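Local atomic coordinates of inositol monophosphatase family protein (Staphylococcus aureus subsp. aureus MSSA476, PDB entry 4I3Y), a protein that probably hydrolyses inositol monophosphates to inositol and phosphate in a magnesium-dependent reaction that lithium inhibits. Residues Y135-G140 and A223-L228; A205-N210 and E255-I260. All blocks are in the same frame, centred on the assembly; numbering follows the deposited sequence.

Contact 1 (Y135-G140 and A223-L228)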
loop_
_atom_site.group_PDB
_atom_site.type_symbol
_atom_site.label_atom_id
_atom_site.label_comp_id
_atom_site.label_asym_id
_atom_site.label_seq_id
_atom_site.Cartn_x
_atom_site.Cartn_y
_atom_site.Cartn_z
ATOM N N TYR A 135 9.388 -10.815 8.189
ATOM C CA TYR A 135 8.373 -11.729 8.691
ATOM C C TYR A 135 8.980 -13.146 8.651
ATOM O O TYR A 135 9.498 -13.581 7.608
ATOM C CB TYR A 135 7.062 -11.669 7.898
ATOM C CG TYR A 135 6.438 -10.275 7.888
ATOM C CD1 TYR A 135 5.528 -9.925 8.884
ATOM C CD2 TYR A 135 6.773 -9.318 6.921
ATOM C CE1 TYR A 135 4.952 -8.650 8.923
ATOM C CE2 TYR A 135 6.196 -8.016 6.958
ATOM C CZ TYR A 135 5.265 -7.717 7.964
ATOM O OH TYR A 135 4.664 -6.494 8.100
ATOM N N LYS A 136 8.872 -13.879 9.754
ATOM C CA LYS A 136 9.315 -15.283 9.699
ATOM C C LYS A 136 8.373 -16.171 10.479
ATOM O O LYS A 136 7.725 -15.706 11.424
ATOM C CB LYS A 136 10.751 -15.432 10.213
ATOM C CG LYS A 136 10.903 -15.156 11.708
ATOM C CD LYS A 136 12.359 -15.407 12.139
ATOM C CE LYS A 136 12.502 -15.349 13.678
ATOM N NZ LYS A 136 13.938 -15.599 13.993
ATOM N N ALA A 137 8.291 -17.427 10.044
ATOM C CA ALA A 137 7.507 -18.466 10.691
ATOM C C ALA A 137 8.430 -19.686 10.913
ATOM O O ALA A 137 9.160 -20.105 9.995
ATOM C CB ALA A 137 6.340 -18.829 9.822
ATOM N N ILE A 138 8.420 -20.206 12.154
ATOM C CA ILE A 138 9.239 -21.359 12.541
ATOM C C ILE A 138 8.407 -22.367 13.275
ATOM O O ILE A 138 7.842 -22.042 14.332
ATOM C CB ILE A 138 10.387 -20.983 13.500
ATOM C CG1 ILE A 138 11.374 -20.056 12.799
ATOM C CG2 ILE A 138 11.047 -22.264 14.082
ATOM C CD1 ILE A 138 11.308 -18.667 13.331
ATOM N N ARG A 139 8.316 -23.578 12.712
ATOM C CA ARG A 139 7.453 -24.635 13.261
ATOM C C ARG A 139 7.932 -24.934 14.679
ATOM O O ARG A 139 9.085 -25.228 14.859
ATOM C CB ARG A 139 7.533 -25.867 12.365
ATOM C CG ARG A 139 6.724 -27.112 12.722
ATOM C CD ARG A 139 6.396 -27.834 11.385
ATOM N NE ARG A 139 4.984 -27.991 11.493
ATOM C CZ ARG A 139 4.007 -27.682 10.687
ATOM N NH1 ARG A 139 4.091 -27.310 9.418
ATOM N NH2 ARG A 139 2.849 -27.909 11.216
ATOM N N GLY A 140 7.059 -24.814 15.672
ATOM C CA GLY A 140 7.443 -25.094 17.064
ATOM C C GLY A 140 7.683 -23.806 17.857
ATOM O O GLY A 140 7.418 -23.767 19.049
ATOM N N ALA A 223 -0.083 -19.407 7.685
ATOM C CA ALA A 223 -1.528 -19.651 7.787
ATOM C C ALA A 223 -1.777 -20.728 8.868
ATOM O O ALA A 223 -2.632 -20.561 9.732
ATOM C CB ALA A 223 -2.102 -20.097 6.429
ATOM N N GLU A 224 -0.948 -21.774 8.867
ATOM C CA GLU A 224 -1.071 -22.790 9.923
ATOM C C GLU A 224 -0.833 -22.204 11.336
ATOM O O GLU A 224 -1.647 -22.390 12.238
ATOM C CB GLU A 224 -0.045 -23.891 9.657
ATOM C CG GLU A 224 -0.032 -24.989 10.714
ATOM C CD GLU A 224 0.687 -26.222 10.226
ATOM O OE1 GLU A 224 1.215 -26.227 9.109
ATOM O OE2 GLU A 224 0.722 -27.190 10.997
ATOM N N LEU A 225 0.251 -21.435 11.519
ATOM C CA LEU A 225 0.625 -21.038 12.883
ATOM C C LEU A 225 -0.288 -19.927 13.412
ATOM O O LEU A 225 -0.452 -19.777 14.620
ATOM C CB LEU A 225 2.096 -20.609 12.943
ATOM C CG LEU A 225 3.144 -21.691 12.586
ATOM C CD1 LEU A 225 4.504 -21.199 13.001
ATOM C CD2 LEU A 225 2.811 -23.081 13.209
ATOM N N LEU A 226 -0.870 -19.138 12.512
ATOM C CA LEU A 226 -1.733 -18.030 12.923
ATOM C C LEU A 226 -3.231 -18.316 12.671
ATOM O O LEU A 226 -4.040 -17.397 12.717
ATOM C CB LEU A 226 -1.303 -16.735 12.172
ATOM C CG LEU A 226 0.129 -16.270 12.499
ATOM C CD1 LEU A 226 0.688 -15.312 11.438
ATOM C CD2 LEU A 226 0.216 -15.699 13.915
ATOM N N ASN A 227 -3.592 -19.583 12.382
ATOM C CA ASN A 227 -5.011 -19.960 12.250
ATOM C C ASN A 227 -5.744 -19.221 11.112
ATOM O O ASN A 227 -6.916 -18.785 11.270
ATOM C CB ASN A 227 -5.762 -19.816 13.589
ATOM C CG ASN A 227 -7.026 -20.677 13.629
ATOM O OD1 ASN A 227 -7.137 -21.618 12.835
ATOM N ND2 ASN A 227 -8.018 -20.329 14.492
ATOM N N LEU A 228 -5.058 -19.070 9.976
ATOM C CA LEU A 228 -5.668 -18.446 8.774
ATOM C C LEU A 228 -6.133 -19.536 7.871
ATOM O O LEU A 228 -5.569 -20.616 7.950
ATOM C CB LEU A 228 -4.610 -17.629 7.994
ATOM C CG LEU A 228 -3.795 -16.588 8.802
ATOM C CD1 LEU A 228 -2.770 -15.895 7.931
ATOM C CD2 LEU A 228 -4.692 -15.572 9.525
#
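A helix laid against the large mixed sheet of the inositol monophosphatase fold forms this contact, where Ala137, Ile138 and Arg139 meet Glu224 and Leu225. The end of strand 133-138 faces the last turn of helix 219-225. Leu225 presents one methyl, CD1, to the strand. Leu225 CD1 lies 4.4 Å from Ala137 CB and 3.7 Å from the backbone O of Ile138. The Ile138 side chain leaves from the far side of the strand and touches Leu123. Beyond the strand end, Arg139 forms a salt bridge with Glu224. Arg139 CG lies opposite the backbone N (chi1 180°), and a bend at chi3 (-128°) carries the guanidinium to the carboxylate. The Glu224 chain is extended, and the two side chains cross at about a right angle. Arg139 NH1 donates to Glu224 OE1 at 3.1 Å in a bent bond, from above the carboxylate plane. The guanidinium and carboxylate planes are 64° apart. The modelled place of Arg139 NH2 and Glu224 OE2 is doubtful. Arg139 NH1 also bonds to Pro121 O. Leu221 and Phe222, earlier in the helix, extend the cover over Ala137. The helix lies on a face of the larger mixed sheet, as in the layered alpha/beta fold of inositol monophosphatases.

Contact 2 (A205-N210 and E255-I260)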
loop_
_atom_site.group_PDB
_atom_site.type_symbol
_atom_site.label_atom_id
_atom_site.label_comp_id
_atom_site.label_asym_id
_atom_site.label_seq_id
_atom_site.Cartn_x
_atom_site.Cartn_y
_atom_site.Cartn_z
ATOM N N ALA A 205 -8.808 -10.692 3.655
ATOM C CA ALA A 205 -8.443 -11.744 2.713
ATOM C C ALA A 205 -7.653 -11.152 1.564
ATOM O O ALA A 205 -7.738 -9.943 1.308
ATOM C CB ALA A 205 -9.700 -12.517 2.214
ATOM N N HIS A 206 -6.813 -11.995 0.945
ATOM C CA HIS A 206 -6.085 -11.659 -0.255
ATOM C C HIS A 206 -6.319 -12.799 -1.223
ATOM O O HIS A 206 -6.224 -13.998 -0.867
ATOM C CB HIS A 206 -4.551 -11.463 -0.062
ATOM C CG HIS A 206 -3.804 -11.292 -1.364
ATOM N ND1 HIS A 206 -4.014 -10.218 -2.203
ATOM C CD2 HIS A 206 -2.818 -12.027 -1.945
ATOM C CE1 HIS A 206 -3.245 -10.331 -3.274
ATOM N NE2 HIS A 206 -2.512 -11.424 -3.146
ATOM N N ILE A 207 -6.636 -12.441 -2.450
ATOM C CA ILE A 207 -6.873 -13.484 -3.493
ATOM C C ILE A 207 -5.857 -13.280 -4.591
ATOM O O ILE A 207 -5.602 -12.105 -4.973
ATOM C CB ILE A 207 -8.248 -13.259 -4.155
ATOM C CG1 ILE A 207 -9.369 -13.500 -3.133
ATOM C CG2 ILE A 207 -8.415 -14.098 -5.424
ATOM C CD1 ILE A 207 -10.642 -12.737 -3.505
ATOM N N ASN A 208 -5.272 -14.381 -5.093
ATOM C CA ASN A 208 -4.451 -14.397 -6.348
ATOM C C ASN A 208 -4.922 -15.627 -7.193
ATOM O O ASN A 208 -4.761 -16.804 -6.770
ATOM C CB ASN A 208 -2.915 -14.420 -6.097
ATOM C CG ASN A 208 -2.079 -14.362 -7.409
ATOM O OD1 ASN A 208 -2.444 -14.952 -8.454
ATOM N ND2 ASN A 208 -0.919 -13.682 -7.341
ATOM N N THR A 209 -5.561 -15.326 -8.325
ATOM C CA THR A 209 -6.236 -16.371 -9.128
ATOM C C THR A 209 -5.279 -17.150 -10.007
ATOM O O THR A 209 -5.692 -18.009 -10.739
ATOM C CB THR A 209 -7.330 -15.836 -10.083
ATOM O OG1 THR A 209 -6.731 -14.898 -10.987
ATOM C CG2 THR A 209 -8.401 -15.195 -9.314
ATOM N N ASN A 210 -4.002 -16.830 -9.959
ATOM C CA ASN A 210 -3.056 -17.600 -10.704
ATOM C C ASN A 210 -1.620 -17.440 -10.199
ATOM O O ASN A 210 -0.753 -17.011 -10.969
ATOM C CB ASN A 210 -3.188 -17.238 -12.185
ATOM C CG ASN A 210 -2.317 -18.106 -13.075
ATOM O OD1 ASN A 210 -1.772 -17.626 -14.091
ATOM N ND2 ASN A 210 -2.161 -19.386 -12.702
ATOM N N GLU A 255 -15.279 -18.314 3.915
ATOM C CA GLU A 255 -16.372 -18.973 3.187
ATOM C C GLU A 255 -17.160 -17.934 2.374
ATOM O O GLU A 255 -17.518 -18.184 1.230
ATOM C CB GLU A 255 -17.272 -19.749 4.157
ATOM C CG GLU A 255 -17.724 -21.116 3.611
ATOM C CD GLU A 255 -19.078 -21.577 4.205
ATOM O OE1 GLU A 255 -19.669 -20.855 5.055
ATOM O OE2 GLU A 255 -19.578 -22.660 3.815
ATOM N N THR A 256 -17.390 -16.763 2.961
ATOM C CA THR A 256 -18.196 -15.768 2.286
ATOM C C THR A 256 -17.448 -15.358 1.005
ATOM O O THR A 256 -18.079 -15.213 -0.042
ATOM C CB THR A 256 -18.449 -14.522 3.160
ATOM O OG1 THR A 256 -19.122 -14.883 4.373
ATOM C CG2 THR A 256 -19.210 -13.392 2.413
ATOM N N VAL A 257 -16.112 -15.200 1.071
ATOM C CA VAL A 257 -15.344 -14.759 -0.098
ATOM C C VAL A 257 -15.370 -15.814 -1.174
ATOM O O VAL A 257 -15.465 -15.503 -2.351
ATOM C CB VAL A 257 -13.864 -14.445 0.265
ATOM C CG1 VAL A 257 -13.100 -14.108 -1.005
ATOM C CG2 VAL A 257 -13.800 -13.252 1.253
ATOM N N LEU A 258 -15.230 -17.090 -0.769
ATOM C CA LEU A 258 -15.204 -18.179 -1.757
ATOM C C LEU A 258 -16.554 -18.323 -2.440
ATOM O O LEU A 258 -16.643 -18.651 -3.656
ATOM C CB LEU A 258 -14.883 -19.546 -1.105
ATOM C CG LEU A 258 -13.431 -19.826 -0.730
ATOM C CD1 LEU A 258 -13.245 -21.325 -0.393
ATOM C CD2 LEU A 258 -12.526 -19.464 -1.889
ATOM N N LYS A 259 -17.612 -18.127 -1.672
ATOM C CA LYS A 259 -18.933 -18.264 -2.268
ATOM C C LYS A 259 -19.196 -17.107 -3.273
ATOM O O LYS A 259 -19.685 -17.348 -4.372
ATOM C CB LYS A 259 -20.015 -18.478 -1.209
ATOM C CG LYS A 259 -20.624 -17.198 -0.709
ATOM C CD LYS A 259 -22.167 -17.252 -0.714
ATOM C CE LYS A 259 -22.733 -16.328 0.390
ATOM N NZ LYS A 259 -22.109 -14.973 0.309
ATOM N N ILE A 260 -18.814 -15.876 -2.933
ATOM C CA ILE A 260 -18.827 -14.764 -3.942
ATOM C C ILE A 260 -18.014 -15.082 -5.216
ATOM O O ILE A 260 -18.439 -14.815 -6.339
ATOM C CB ILE A 260 -18.339 -13.430 -3.358
ATOM C CG1 ILE A 260 -19.304 -12.926 -2.312
ATOM C CG2 ILE A 260 -18.274 -12.344 -4.421
ATOM C CD1 ILE A 260 -18.697 -11.839 -1.423
#
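Val257 packs against Ala205 and Ile207 where helix 254-262 covers one face of the smaller mixed sheet. This is helix-on-sheet packing in a layered alpha/beta fold. Strand 205-208 is the middle strand of five, between 162-164 and 246-249. Ala205 and Ile207, two residues apart, both direct their CB atoms to the helix. His206 between them points to the other face, where helix 191-200 lies, and its ND1 is hydrogen-bonded to Ser164 OG.

The two methyls of Val257 meet different residues, as set by chi1 (175°). CG1 stands anti to the backbone N and meets Ile207. CG2 stands beside that N and meets Ala205, with Val257 CG2 to Ala205 CB at 4.3 Å. This approach is longer than that of Ile207. In Ile207 the CG1 branch is anti to the carbonyl carbon (chi1 -66°). The chain then continues nearly extended to CD1, and this end methyl does the touching. The Ile207 and Val257 side chains run past each other in opposite directions, so the meeting is alongside rather than end-on. All three residues are buried, and the contact between the segments is wholly apolar. Leu158 and Ile247 also touch Val257.

The strand ends at Asn208, whose side chain makes an Asx turn. Asn208 OD1 accepts from Asn210 N at 2.9 Å, with the donor in the carbonyl plane. Between strand and helix, the closest approach is Ile207 CD1 to Val257 CG1, at 3.8 Å.

Overall arrangement
Both contacts set a helix against a sheet, but the sheets differ. Contact 1 uses the larger mixed sheet and helix 219-225. Contact 2 uses the smaller mixed sheet and helix 254-262. Contact 2 is buried and purely apolar. Contact 1 is partly buried and adds a salt bridge, near the surface at the strand end. It also buries about twice the surface, 203 Å² against 97 Å² with both sides summed. Their centres are 20 Å apart, and their nearest atoms are about 9 Å apart, so they do not touch. The segments alternate along the chain. Helix 191-200 lies near both, touching Tyr135 and Leu226 of the contact 1 segments and His206 of strand 205-208.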